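Local coordinates for protein aminotransferase (Streptomyces pactum, PDB 4ZM4) that belongs to the class-III aminotransferases, a family of pyridoxal-5'-phosphate-dependent enzymes, and contains bound pyridoxal-5'-phosphate in a two-chain assembly, at residues Arg45-Cys50 and Phe72-Arg77; Ile61-Gly66 and Glu419-Ser424; Arg140-Thr145 and His189-Gly194; Asp210-Val215 and Ser244-Val249. The protein carries 1 engineered substitution. All coordinates share one frame; numbering follows the deposited sequence.

Contact 1. Residues Arg45-Cys50 and Phe72-Arg77; sequences RSAGGC and FGYADR
The carbonyl oxygen Gly-49 O accepts the shortest polar bond between the two segments, from Tyr-74 N at 2.7 Å. The bond is almost straight, with an N-H...O angle of 174°, and the donor lies in the carbonyl plane on a lone pair. Tyr-74 answers through its own carbonyl: Gly-49 N donates to Tyr-74 O at 3.1 Å, but from above the carbonyl plane. The two bonds make a single antiparallel hydrogen-bonded pair. Two glycines shape the chain around it. Gly-49 turns with positive phi just past strand 46-48, and Gly-73, with no side chain to obstruct the approach, brings its CA to 3.4 Å from Gly-49 O.

The Tyr-74 ring takes off with CG anti to the carbonyl carbon and beside the backbone N (chi1 -69°), which directs the ring along 45-50, toward Ala-47. Its CD2 comes 3.7 Å from Ala-47 CB, with the methyl approaching the ring obliquely. At the base of the ring, Tyr-74 CB rests 3.7 Å from Gly-48 CA. The far end of the ring is fixed by a hydrogen bond from its OH group to Asp-62. Ala-75, in the left-handed helical region, sets its methyl 3.9 Å from Ala-47 O.

Ala-47, Tyr-74 and Ala-75 also pack on Thr-93, Met-92 and Ala-88 of the second subunit, respectively, and Ala-47 forms backbone hydrogen bonds with that chain. The contact is thus an isolated beta-bridge at the dimer interface, joining the turn just after strand 46-48 to the loop that leads into helix 77-89.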
loop_
_atom_site.group_PDB
_atom_site.type_symbol
_atom_site.label_atom_id
_atom_site.label_comp_id
_atom_site.label_asym_id
_atom_site.label_seq_id
_atom_site.Cartn_x
_atom_site.Cartn_y
_atom_site.Cartn_z
ATOM N N ARG B 45 6.919 17.917 -14.303
ATOM C CA ARG B 45 8.234 18.296 -13.837
ATOM C C ARG B 45 8.168 18.772 -12.367
ATOM O O ARG B 45 9.051 18.480 -11.569
ATOM C CB ARG B 45 8.772 19.424 -14.713
ATOM C CG ARG B 45 9.965 20.199 -14.121
ATOM C CD ARG B 45 10.717 20.967 -15.208
ATOM N NE ARG B 45 11.328 20.046 -16.166
ATOM C CZ ARG B 45 11.877 20.402 -17.332
ATOM N NH1 ARG B 45 11.875 21.674 -17.714
ATOM N NH2 ARG B 45 12.409 19.483 -18.136
ATOM N N SER B 46 7.122 19.538 -12.046
ATOM C CA SER B 46 6.919 20.000 -10.701
ATOM C C SER B 46 5.445 20.379 -10.528
ATOM O O SER B 46 4.691 20.492 -11.497
ATOM C CB SER B 46 7.836 21.184 -10.399
ATOM O OG SER B 46 7.316 22.431 -10.892
ATOM N N ALA B 47 5.058 20.653 -9.301
ATOM C CA ALA B 47 3.709 21.063 -9.021
ATOM C C ALA B 47 3.625 21.850 -7.728
ATOM O O ALA B 47 4.379 21.593 -6.793
ATOM C CB ALA B 47 2.805 19.840 -8.959
ATOM N N GLY B 48 2.685 22.784 -7.669
ATOM C CA GLY B 48 2.429 23.601 -6.464
ATOM C C GLY B 48 1.097 24.308 -6.566
ATOM O O GLY B 48 0.749 24.825 -7.617
ATOM N N GLY B 49 0.350 24.372 -5.473
ATOM C CA GLY B 49 -0.966 25.017 -5.498
ATOM C C GLY B 49 -1.885 24.127 -6.316
ATOM O O GLY B 49 -2.013 22.958 -6.020
ATOM N N CYS B 50 -2.522 24.685 -7.340
ATOM C CA CYS B 50 -3.301 23.918 -8.272
ATOM C C CYS B 50 -2.648 23.935 -9.632
ATOM O O CYS B 50 -3.324 23.723 -10.638
ATOM C CB CYS B 50 -4.718 24.473 -8.367
ATOM S SG CYS B 50 -4.836 26.165 -8.988
ATOM N N PHE B 72 -5.775 21.343 0.278
ATOM C CA PHE B 72 -5.151 22.661 0.280
ATOM C C PHE B 72 -4.220 22.881 -0.916
ATOM O O PHE B 72 -3.437 23.821 -0.932
ATOM C CB PHE B 72 -4.343 22.836 1.577
ATOM C CG PHE B 72 -5.151 22.629 2.832
ATOM C CD1 PHE B 72 -6.112 23.573 3.220
ATOM C CD2 PHE B 72 -4.967 21.497 3.629
ATOM C CE1 PHE B 72 -6.856 23.391 4.373
ATOM C CE2 PHE B 72 -5.719 21.320 4.786
ATOM C CZ PHE B 72 -6.662 22.262 5.161
ATOM N N GLY B 73 -4.243 21.992 -1.893
ATOM C CA GLY B 73 -3.351 22.116 -3.049
ATOM C C GLY B 73 -2.050 21.406 -2.881
ATOM O O GLY B 73 -1.763 20.822 -1.845
ATOM N N TYR B 74 -1.259 21.417 -3.945
ATOM C CA TYR B 74 0.001 20.722 -4.003
ATOM C C TYR B 74 1.065 21.460 -3.199
ATOM O O TYR B 74 0.962 22.679 -3.007
ATOM C CB TYR B 74 0.480 20.642 -5.439
ATOM C CG TYR B 74 -0.321 19.756 -6.371
ATOM C CD1 TYR B 74 -0.629 18.451 -6.035
ATOM C CD2 TYR B 74 -0.680 20.205 -7.650
ATOM C CE1 TYR B 74 -1.344 17.654 -6.906
ATOM C CE2 TYR B 74 -1.381 19.394 -8.524
ATOM C CZ TYR B 74 -1.706 18.121 -8.146
ATOM O OH TYR B 74 -2.380 17.306 -9.022
ATOM N N ALA B 75 2.102 20.745 -2.760
ATOM C CA ALA B 75 3.234 21.363 -2.019
ATOM C C ALA B 75 2.803 22.204 -0.813
ATOM O O ALA B 75 3.225 23.374 -0.670
ATOM C CB ALA B 75 4.092 22.210 -2.958
ATOM N N ASP B 76 1.939 21.624 0.027
ATOM C CA ASP B 76 1.441 22.301 1.231
ATOM C C ASP B 76 2.565 22.283 2.251
ATOM O O ASP B 76 2.875 21.219 2.801
ATOM C CB ASP B 76 0.178 21.575 1.749
ATOM C CG ASP B 76 -0.556 22.335 2.861
ATOM O OD1 ASP B 76 -1.521 21.784 3.426
ATOM O OD2 ASP B 76 -0.198 23.476 3.190
ATOM N N ARG B 77 3.178 23.438 2.509
ATOM C CA ARG B 77 4.365 23.515 3.367
ATOM C C ARG B 77 4.134 23.114 4.831
ATOM O O ARG B 77 4.980 22.453 5.441
ATOM C CB ARG B 77 5.045 24.890 3.249
ATOM C CG ARG B 77 5.904 24.994 1.983
ATOM C CD ARG B 77 6.756 26.270 1.874
ATOM N NE ARG B 77 7.994 26.193 2.670
ATOM C CZ ARG B 77 9.077 25.478 2.342
ATOM N NH1 ARG B 77 9.105 24.722 1.240
ATOM N NH2 ARG B 77 10.140 25.499 3.138
#

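Contact 2. Residues Ile61-Gly66 and Glu419-Ser424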
loop_
_atom_site.group_PDB
_atom_site.type_symbol
_atom_site.label_atom_id
_atom_site.label_comp_id
_atom_site.label_asym_id
_atom_site.label_seq_id
_atom_site.Cartn_x
_atom_site.Cartn_y
_atom_site.Cartn_z
ATOM N N ILE B 61 -3.473 24.369 -15.025
ATOM C CA ILE B 61 -4.366 24.341 -13.894
ATOM C C ILE B 61 -4.966 22.958 -13.792
ATOM O O ILE B 61 -5.592 22.475 -14.735
ATOM C CB ILE B 61 -5.486 25.380 -14.034
ATOM C CG1 ILE B 61 -4.903 26.798 -13.979
ATOM C CG2 ILE B 61 -6.496 25.233 -12.908
ATOM C CD1 ILE B 61 -5.851 27.859 -14.519
ATOM N N ASP B 62 -4.755 22.309 -12.650
ATOM C CA ASP B 62 -5.182 20.937 -12.421
ATOM C C ASP B 62 -6.511 20.894 -11.704
ATOM O O ASP B 62 -6.630 21.420 -10.594
ATOM C CB ASP B 62 -4.115 20.229 -11.594
ATOM C CG ASP B 62 -4.197 18.686 -11.683
ATOM O OD1 ASP B 62 -5.223 18.170 -12.116
ATOM O OD2 ASP B 62 -3.219 18.019 -11.318
ATOM N N LEU B 63 -7.538 20.307 -12.338
ATOM C CA LEU B 63 -8.841 20.126 -11.680
ATOM C C LEU B 63 -8.968 18.718 -11.082
ATOM O O LEU B 63 -9.894 18.448 -10.317
ATOM C CB LEU B 63 -9.984 20.384 -12.655
ATOM C CG LEU B 63 -10.024 21.766 -13.283
ATOM C CD1 LEU B 63 -11.198 21.851 -14.217
ATOM C CD2 LEU B 63 -10.086 22.878 -12.241
ATOM N N ASN B 64 -8.024 17.842 -11.425
ATOM C CA ASN B 64 -7.998 16.468 -10.930
ATOM C C ASN B 64 -7.250 16.337 -9.593
ATOM O O ASN B 64 -7.643 15.571 -8.742
ATOM C CB ASN B 64 -7.328 15.595 -11.990
ATOM C CG ASN B 64 -7.424 14.122 -11.680
ATOM O OD1 ASN B 64 -8.514 13.557 -11.616
ATOM N ND2 ASN B 64 -6.268 13.476 -11.506
ATOM N N MET B 65 -6.140 17.052 -9.452
ATOM C CA MET B 65 -5.406 17.140 -8.191
ATOM C C MET B 65 -4.948 15.821 -7.573
ATOM O O MET B 65 -4.940 15.664 -6.328
ATOM C CB MET B 65 -6.238 17.941 -7.169
ATOM C CG MET B 65 -6.494 19.384 -7.596
ATOM S SD MET B 65 -5.021 20.394 -7.862
ATOM C CE MET B 65 -4.210 20.300 -6.266
ATOM N N GLY B 66 -4.547 14.876 -8.418
ATOM C CA GLY B 66 -3.999 13.623 -7.913
ATOM C C GLY B 66 -4.983 12.772 -7.187
ATOM O O GLY B 66 -4.632 11.995 -6.294
ATOM N N GLU B 419 -15.206 10.440 -14.147
ATOM C CA GLU B 419 -14.173 10.668 -13.150
ATOM C C GLU B 419 -14.268 12.093 -12.577
ATOM O O GLU B 419 -14.223 13.064 -13.308
ATOM C CB GLU B 419 -12.800 10.442 -13.752
ATOM C CG GLU B 419 -12.535 8.987 -14.122
ATOM C CD GLU B 419 -12.400 8.092 -12.918
ATOM O OE1 GLU B 419 -12.252 8.591 -11.782
ATOM O OE2 GLU B 419 -12.470 6.864 -13.095
ATOM N N PRO B 420 -14.380 12.213 -11.253
ATOM C CA PRO B 420 -14.650 13.520 -10.675
ATOM C C PRO B 420 -13.469 14.518 -10.727
ATOM O O PRO B 420 -12.320 14.118 -10.935
ATOM C CB PRO B 420 -15.019 13.175 -9.229
ATOM C CG PRO B 420 -14.276 11.919 -8.935
ATOM C CD PRO B 420 -14.230 11.160 -10.224
ATOM N N TRP B 421 -13.798 15.808 -10.606
ATOM C CA TRP B 421 -12.855 16.886 -10.263
ATOM C C TRP B 421 -12.734 16.964 -8.739
ATOM O O TRP B 421 -13.734 16.795 -8.006
ATOM C CB TRP B 421 -13.427 18.245 -10.722
ATOM C CG TRP B 421 -13.657 18.425 -12.207
ATOM C CD1 TRP B 421 -13.542 17.488 -13.186
ATOM C CD2 TRP B 421 -14.092 19.627 -12.858
ATOM N NE1 TRP B 421 -13.865 18.034 -14.398
ATOM C CE2 TRP B 421 -14.187 19.351 -14.223
ATOM C CE3 TRP B 421 -14.397 20.919 -12.410
ATOM C CZ2 TRP B 421 -14.586 20.322 -15.151
ATOM C CZ3 TRP B 421 -14.797 21.862 -13.318
ATOM C CH2 TRP B 421 -14.871 21.574 -14.672
ATOM N N PHE B 422 -11.548 17.296 -8.257
ATOM C CA PHE B 422 -11.272 17.432 -6.820
ATOM C C PHE B 422 -10.741 18.827 -6.490
ATOM O O PHE B 422 -9.525 19.057 -6.446
ATOM C CB PHE B 422 -10.230 16.397 -6.399
ATOM C CG PHE B 422 -10.725 14.987 -6.470
ATOM C CD1 PHE B 422 -10.526 14.230 -7.594
ATOM C CD2 PHE B 422 -11.386 14.409 -5.392
ATOM C CE1 PHE B 422 -10.932 12.914 -7.632
ATOM C CE2 PHE B 422 -11.810 13.104 -5.453
ATOM C CZ PHE B 422 -11.587 12.353 -6.571
ATOM N N LEU B 423 -11.644 19.772 -6.227
ATOM C CA LEU B 423 -11.215 21.176 -5.965
ATOM C C LEU B 423 -10.515 21.321 -4.600
ATOM O O LEU B 423 -10.619 20.450 -3.738
ATOM C CB LEU B 423 -12.385 22.150 -6.100
ATOM C CG LEU B 423 -13.268 21.990 -7.345
ATOM C CD1 LEU B 423 -14.340 23.059 -7.366
ATOM C CD2 LEU B 423 -12.464 22.044 -8.636
ATOM N N SER B 424 -9.810 22.427 -4.441
ATOM C CA SER B 424 -8.950 22.673 -3.296
ATOM C C SER B 424 -9.001 24.143 -2.958
ATOM O O SER B 424 -9.573 24.936 -3.706
ATOM C CB SER B 424 -7.515 22.298 -3.621
ATOM O OG SER B 424 -6.886 23.330 -4.361
HETATM O O HOH W 1 -10.504 11.729 -11.261
HETATM O O HOH W 2 -10.494 15.124 -13.192
#
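Leu-63 and Trp-421 both carry CG anti to their carbonyl carbon and beside the backbone N, with chi1 of -59° and -62°, which starts the two side chains in the same direction; the extended chi2 of Leu-63 then carries CD1 out over the indole. There Leu-63 CD1 lies 3.5 Å from the centroid of the Trp-421 six-membered ring and only 5° off its normal, a CH-pi contact centred on that ring and hence toward the rim of the indole. The backbones are joined where Phe-422 N donates to Leu-63 O at 2.9 Å, nearly along the C=O axis.

Beyond this bond, Met-65, its CG likewise anti to the carbonyl carbon, brings CG to 3.3 Å from Phe-422 O; the bends further out carry SD and CE onward. The Phe-422 ring lies obliquely against Asn-64 O, which is 3.4 Å from Phe-422 CD1. The Asn-64 amide works through solvent: two waters each donate to both Asn-64 OD1 and Pro-420 O, the shortest of the four links being 2.7 Å from the first water to Asn-64 OD1. That water also sits at the edge of the Phe-422 ring, in its plane. The turn at 63-65 is held from within by Asp-62 OD1, which accepts from Asn-64 N (2.9 Å) and Met-65 N (3.0 Å) on the same face of its carboxylate, an Asx turn and Asx motif together.

Glu-419 touches the bound ligand P3B. Around the contact, Leu-63, Trp-421 and Leu-423 pack on Met-345 of helix 334-355, Leu-63 also reaches Val-435 of helix 429-444, and strand 421-422 pairs with strand 368-373.

Contact 3. Residues Arg140-Thr145 and His189-Gly194; sequences RTLVVT and HTVQLG
Val-191 O accepts two hydrogen bonds from one residue, Thr-145: the backbone N and the hydroxyl OG1 both lie 2.8 Å away and reach it from opposite faces of its carbonyl plane. The hydroxyl is brought there by a chi1 of 61°, which sets OG1 between the backbone N and the carbonyl carbon. The Thr-145 and Thr-190 side chains cross at about a right angle, Thr-145 CG2 lying 3.9 Å from Thr-190 CG2.

The remaining backbone bonds step back and forth between the strands. Val-143 N donates to His-189 O at 2.9 Å, Val-191 N to Val-143 O at 3.0 Å, and Leu-193 N to Thr-145 O at 3.1 Å. Each of these three acceptors also meets a CA-H: His-189 O that of Leu-142, Val-143 O that of Thr-190, and Thr-145 O that of Gln-192. Polar side-chain ends find partners beyond the strands: Thr-190 OG1 bonds to Thr-156 O, Gln-192 NE2 to Pro-172 O, Gln-192 OE1 to Arg-159 NE, and His-189 NE2 to Glu-185 of the second subunit. On the face opposite Thr-145 and Thr-190, Val-144 CG2 and Val-191 CG1 approach to 4.2 Å.

The strand segments run parallel, 27° apart, although no helix is modelled in the chain between them. Strand 190-193 is the outermost strand, within this chain, of the seven-stranded mixed sheet central to the large domain of fold-type I pyridoxal-phosphate enzymes.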
loop_
_atom_site.group_PDB
_atom_site.type_symbol
_atom_site.label_atom_id
_atom_site.label_comp_id
_atom_site.label_asym_id
_atom_site.label_seq_id
_atom_site.Cartn_x
_atom_site.Cartn_y
_atom_site.Cartn_z
ATOM N N ARG B 140 -19.493 -14.847 9.115
ATOM C CA ARG B 140 -20.164 -14.986 7.815
ATOM C C ARG B 140 -19.143 -14.686 6.751
ATOM O O ARG B 140 -18.030 -14.298 7.064
ATOM C CB ARG B 140 -21.363 -14.031 7.714
ATOM C CG ARG B 140 -22.366 -14.172 8.858
ATOM C CD ARG B 140 -23.415 -13.048 8.826
ATOM N NE ARG B 140 -24.361 -13.089 9.942
ATOM C CZ ARG B 140 -25.383 -12.253 10.101
ATOM N NH1 ARG B 140 -25.620 -11.308 9.202
ATOM N NH2 ARG B 140 -26.161 -12.339 11.178
ATOM N N THR B 141 -19.503 -14.875 5.490
ATOM C CA THR B 141 -18.590 -14.651 4.399
ATOM C C THR B 141 -19.087 -13.683 3.316
ATOM O O THR B 141 -18.279 -13.004 2.690
ATOM C CB THR B 141 -18.162 -15.984 3.757
ATOM O OG1 THR B 141 -19.300 -16.616 3.192
ATOM C CG2 THR B 141 -17.556 -16.904 4.787
ATOM N N LEU B 142 -20.408 -13.594 3.124
ATOM C CA LEU B 142 -20.989 -12.833 2.010
ATOM C C LEU B 142 -20.823 -11.341 2.158
ATOM O O LEU B 142 -21.204 -10.760 3.204
ATOM C CB LEU B 142 -22.461 -13.207 1.889
ATOM C CG LEU B 142 -23.270 -12.631 0.717
ATOM C CD1 LEU B 142 -22.677 -13.030 -0.646
ATOM C CD2 LEU B 142 -24.725 -13.058 0.795
ATOM N N VAL B 143 -20.300 -10.683 1.133
ATOM C CA VAL B 143 -20.187 -9.217 1.132
ATOM C C VAL B 143 -21.006 -8.608 -0.002
ATOM O O VAL B 143 -21.028 -9.154 -1.110
ATOM C CB VAL B 143 -18.725 -8.764 1.022
ATOM C CG1 VAL B 143 -18.604 -7.245 0.873
ATOM C CG2 VAL B 143 -17.926 -9.230 2.225
ATOM N N VAL B 144 -21.674 -7.485 0.279
ATOM C CA VAL B 144 -22.510 -6.795 -0.691
ATOM C C VAL B 144 -21.812 -5.515 -1.162
ATOM O O VAL B 144 -21.263 -4.756 -0.336
ATOM C CB VAL B 144 -23.868 -6.398 -0.090
ATOM C CG1 VAL B 144 -24.657 -5.525 -1.061
ATOM C CG2 VAL B 144 -24.683 -7.643 0.316
ATOM N N THR B 145 -21.798 -5.310 -2.480
ATOM C CA THR B 145 -21.261 -4.099 -3.083
ATOM C C THR B 145 -22.323 -3.432 -3.959
ATOM O O THR B 145 -23.373 -4.022 -4.234
ATOM C CB THR B 145 -20.057 -4.420 -3.974
ATOM O OG1 THR B 145 -20.466 -5.291 -5.023
ATOM C CG2 THR B 145 -18.971 -5.082 -3.208
ATOM N N HIS B 189 -18.127 -14.916 -3.108
ATOM C CA HIS B 189 -18.789 -14.473 -1.887
ATOM C C HIS B 189 -19.020 -12.968 -1.935
ATOM O O HIS B 189 -19.088 -12.299 -0.922
ATOM C CB HIS B 189 -17.963 -14.907 -0.663
ATOM C CG HIS B 189 -17.798 -16.394 -0.554
ATOM N ND1 HIS B 189 -18.742 -17.207 0.036
ATOM C CD2 HIS B 189 -16.820 -17.215 -0.983
ATOM C CE1 HIS B 189 -18.371 -18.465 -0.069
ATOM N NE2 HIS B 189 -17.190 -18.497 -0.656
ATOM N N THR B 190 -19.088 -12.431 -3.136
ATOM C CA THR B 190 -19.315 -11.036 -3.337
ATOM C C THR B 190 -20.472 -10.858 -4.320
ATOM O O THR B 190 -20.503 -11.469 -5.363
ATOM C CB THR B 190 -18.088 -10.345 -3.911
ATOM O OG1 THR B 190 -16.944 -10.606 -3.091
ATOM C CG2 THR B 190 -18.312 -8.820 -3.999
ATOM N N VAL B 191 -21.387 -9.955 -3.968
ATOM C CA VAL B 191 -22.652 -9.787 -4.638
ATOM C C VAL B 191 -22.800 -8.280 -4.931
ATOM O O VAL B 191 -22.152 -7.436 -4.279
ATOM C CB VAL B 191 -23.728 -10.450 -3.725
ATOM C CG1 VAL B 191 -24.875 -9.548 -3.372
ATOM C CG2 VAL B 191 -24.210 -11.790 -4.329
ATOM N N GLN B 192 -23.659 -7.924 -5.880
ATOM C CA GLN B 192 -23.775 -6.538 -6.275
ATOM C C GLN B 192 -25.226 -6.170 -6.549
ATOM O O GLN B 192 -25.990 -6.991 -7.065
ATOM C CB GLN B 192 -22.921 -6.273 -7.507
ATOM C CG GLN B 192 -22.538 -4.833 -7.692
ATOM C CD GLN B 192 -21.596 -4.557 -8.860
ATOM O OE1 GLN B 192 -20.535 -3.996 -8.652
ATOM N NE2 GLN B 192 -21.960 -4.976 -10.069
ATOM N N LEU B 193 -25.583 -4.925 -6.191
ATOM C CA LEU B 193 -26.833 -4.288 -6.551
ATOM C C LEU B 193 -26.563 -2.928 -7.191
ATOM O O LEU B 193 -25.483 -2.399 -7.101
ATOM C CB LEU B 193 -27.649 -3.968 -5.289
ATOM C CG LEU B 193 -27.903 -5.033 -4.248
ATOM C CD1 LEU B 193 -28.553 -4.383 -3.054
ATOM C CD2 LEU B 193 -28.800 -6.114 -4.842
ATOM N N GLY B 194 -27.596 -2.333 -7.770
ATOM C CA GLY B 194 -27.546 -0.971 -8.253
ATOM C C GLY B 194 -27.629 0.025 -7.096
ATOM O O GLY B 194 -28.378 -0.182 -6.131
#

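Contact 4. Residues Asp210-Val215 and Ser244-Val249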
loop_
_atom_site.group_PDB
_atom_site.type_symbol
_atom_site.label_atom_id
_atom_site.label_comp_id
_atom_site.label_asym_id
_atom_site.label_seq_id
_atom_site.Cartn_x
_atom_site.Cartn_y
_atom_site.Cartn_z
ATOM N N ASP B 210 -29.438 -12.589 6.889
ATOM C CA ASP B 210 -28.745 -13.397 7.896
ATOM C C ASP B 210 -27.414 -14.039 7.494
ATOM O O ASP B 210 -26.669 -14.484 8.376
ATOM C CB ASP B 210 -29.670 -14.493 8.425
ATOM C CG ASP B 210 -30.067 -15.503 7.349
ATOM O OD1 ASP B 210 -30.526 -15.086 6.265
ATOM O OD2 ASP B 210 -29.974 -16.724 7.611
ATOM N N ARG B 211 -27.101 -14.057 6.192
ATOM C CA ARG B 211 -25.799 -14.595 5.660
ATOM C C ARG B 211 -24.799 -13.485 5.340
ATOM O O ARG B 211 -23.687 -13.770 4.938
ATOM C CB ARG B 211 -25.945 -15.325 4.305
ATOM C CG ARG B 211 -26.925 -16.423 4.184
ATOM C CD ARG B 211 -27.332 -16.623 2.726
ATOM N NE ARG B 211 -26.193 -16.863 1.887
ATOM C CZ ARG B 211 -26.158 -16.740 0.549
ATOM N NH1 ARG B 211 -27.187 -16.300 -0.157
ATOM N NH2 ARG B 211 -25.058 -17.066 -0.078
ATOM N N ILE B 212 -25.198 -12.233 5.463
ATOM C CA ILE B 212 -24.333 -11.134 5.024
ATOM C C ILE B 212 -23.372 -10.694 6.130
ATOM O O ILE B 212 -23.798 -10.202 7.187
ATOM C CB ILE B 212 -25.175 -9.948 4.491
ATOM C CG1 ILE B 212 -25.895 -10.378 3.224
ATOM C CG2 ILE B 212 -24.274 -8.723 4.217
ATOM C CD1 ILE B 212 -27.053 -9.500 2.825
ATOM N N ALA B 213 -22.062 -10.818 5.863
ATOM C CA ALA B 213 -21.046 -10.295 6.765
ATOM C C ALA B 213 -21.005 -8.779 6.735
ATOM O O ALA B 213 -20.862 -8.130 7.773
ATOM C CB ALA B 213 -19.681 -10.850 6.393
ATOM N N ALA B 214 -21.057 -8.190 5.540
ATOM C CA ALA B 214 -20.911 -6.728 5.384
ATOM C C ALA B 214 -21.570 -6.203 4.124
ATOM O O ALA B 214 -21.633 -6.869 3.108
ATOM C CB ALA B 214 -19.439 -6.324 5.395
ATOM N N VAL B 215 -22.045 -4.973 4.207
ATOM C CA VAL B 215 -22.311 -4.172 3.051
ATOM C C VAL B 215 -21.223 -3.100 2.996
ATOM O O VAL B 215 -21.093 -2.286 3.923
ATOM C CB VAL B 215 -23.651 -3.489 3.142
ATOM C CG1 VAL B 215 -23.884 -2.661 1.886
ATOM C CG2 VAL B 215 -24.765 -4.524 3.326
ATOM N N SER B 244 -30.061 -7.118 10.664
ATOM C CA SER B 244 -29.606 -8.446 10.219
ATOM C C SER B 244 -28.323 -8.899 10.871
ATOM O O SER B 244 -27.957 -10.062 10.756
ATOM C CB SER B 244 -29.467 -8.489 8.698
ATOM O OG SER B 244 -30.757 -8.498 8.063
ATOM N N GLY B 245 -27.628 -7.985 11.542
ATOM C CA GLY B 245 -26.339 -8.304 12.149
ATOM C C GLY B 245 -25.196 -8.242 11.157
ATOM O O GLY B 245 -24.151 -8.833 11.385
ATOM N N ALA B 246 -25.400 -7.542 10.043
ATOM C CA ALA B 246 -24.340 -7.293 9.069
ATOM C C ALA B 246 -23.618 -6.009 9.410
ATOM O O ALA B 246 -24.236 -5.043 9.823
ATOM C CB ALA B 246 -24.931 -7.208 7.669
ATOM N N MET B 247 -22.302 -5.970 9.234
ATOM C CA MET B 247 -21.545 -4.736 9.505
ATOM C C MET B 247 -21.723 -3.800 8.328
ATOM O O MET B 247 -21.662 -4.228 7.170
ATOM C CB MET B 247 -20.066 -5.036 9.794
ATOM C CG MET B 247 -19.895 -5.912 11.028
ATOM S SD MET B 247 -18.191 -6.083 11.596
ATOM C CE MET B 247 -17.952 -4.542 12.470
ATOM N N LEU B 248 -21.993 -2.538 8.615
ATOM C CA LEU B 248 -22.049 -1.514 7.583
ATOM C C LEU B 248 -20.657 -0.867 7.491
ATOM O O LEU B 248 -20.141 -0.364 8.499
ATOM C CB LEU B 248 -23.131 -0.463 7.891
ATOM C CG LEU B 248 -23.280 0.719 6.902
ATOM C CD1 LEU B 248 -23.474 0.268 5.469
ATOM C CD2 LEU B 248 -24.439 1.609 7.320
ATOM N N VAL B 249 -20.052 -0.950 6.295
ATOM C CA VAL B 249 -18.738 -0.389 6.033
ATOM C C VAL B 249 -18.860 0.803 5.083
ATOM O O VAL B 249 -19.180 0.632 3.920
ATOM C CB VAL B 249 -17.767 -1.436 5.433
ATOM C CG1 VAL B 249 -16.362 -0.896 5.391
ATOM C CG2 VAL B 249 -17.752 -2.733 6.259
#
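Ile-212 and Ala-246 meet through their beta-branch and methyl, Ile-212 CG2 lying 3.8 Å from Ala-246 CB. The same Ala-246 methyl is directed at the first segment's backbone, where it presses to 3.2 Å from Ile-212 O. Further along, Ala-214 and Met-247 point to the same face of the sheet, but the Met-247 chain runs extended at chi2 and leads away, CE turning at chi3, and the side chain packs on Asp-273 and Ala-296; Met-247 CB lies 3.8 Å from Ala-213 O. The methyl of Ala-214 lies against Met-247 O and also reaches Val-249, with 4.1 Å between Ala-214 CB and Val-249 CG2. Ala-214 and Met-247 are covered on this face by Ala-134 of helix 123-138.

The two strands are the parallel neighbours of a beta-alpha-beta crossover, in which helix 233-244 leads from strand 212-217 to strand 247-251; Gly-245, with positive phi, lets the chain leave that helix. The strands are joined by bonds from Met-247 N to Ala-213 O (3.0 Å), Val-215 N to Met-247 O (3.1 Å) and Val-249 N to Val-215 O (2.9 Å).

Val-215 and Leu-248 point to the opposite face, toward the crossover helix, where both rest on Thr-241. With CG anti to the backbone N (chi1 178°) and a chi2 of 54°, Leu-248 turns CD1 back across the pair, to 3.8 Å from Val-215 O. At the N-terminal end of both segments, Arg-140 bridges them from outside: its NH1 bonds to Ile-212 O and its NH2 to Ser-244 O, capturing one carbonyl from each.

From the N terminus, contact 1 closes first, bringing 72-77 back to 45-50. Contact 2 opens within that short loop and closes only near the C terminus, so the two cross; they touch directly, through Cys-50 O and Asp-62 N, 2.8 Å apart. Within the long span of contact 2, contacts 3 and 4 follow in series, each joining neighbouring strands of the seven-stranded sheet. Strands 142-146 and 212-217 are adjacent, which makes the two contacts one continuous stretch of that sheet, their centres about 9 Å apart. Contacts 1 and 2 lie on the opposite side of the chain's centre, where the small sheets and the C-terminal part of the chain come together.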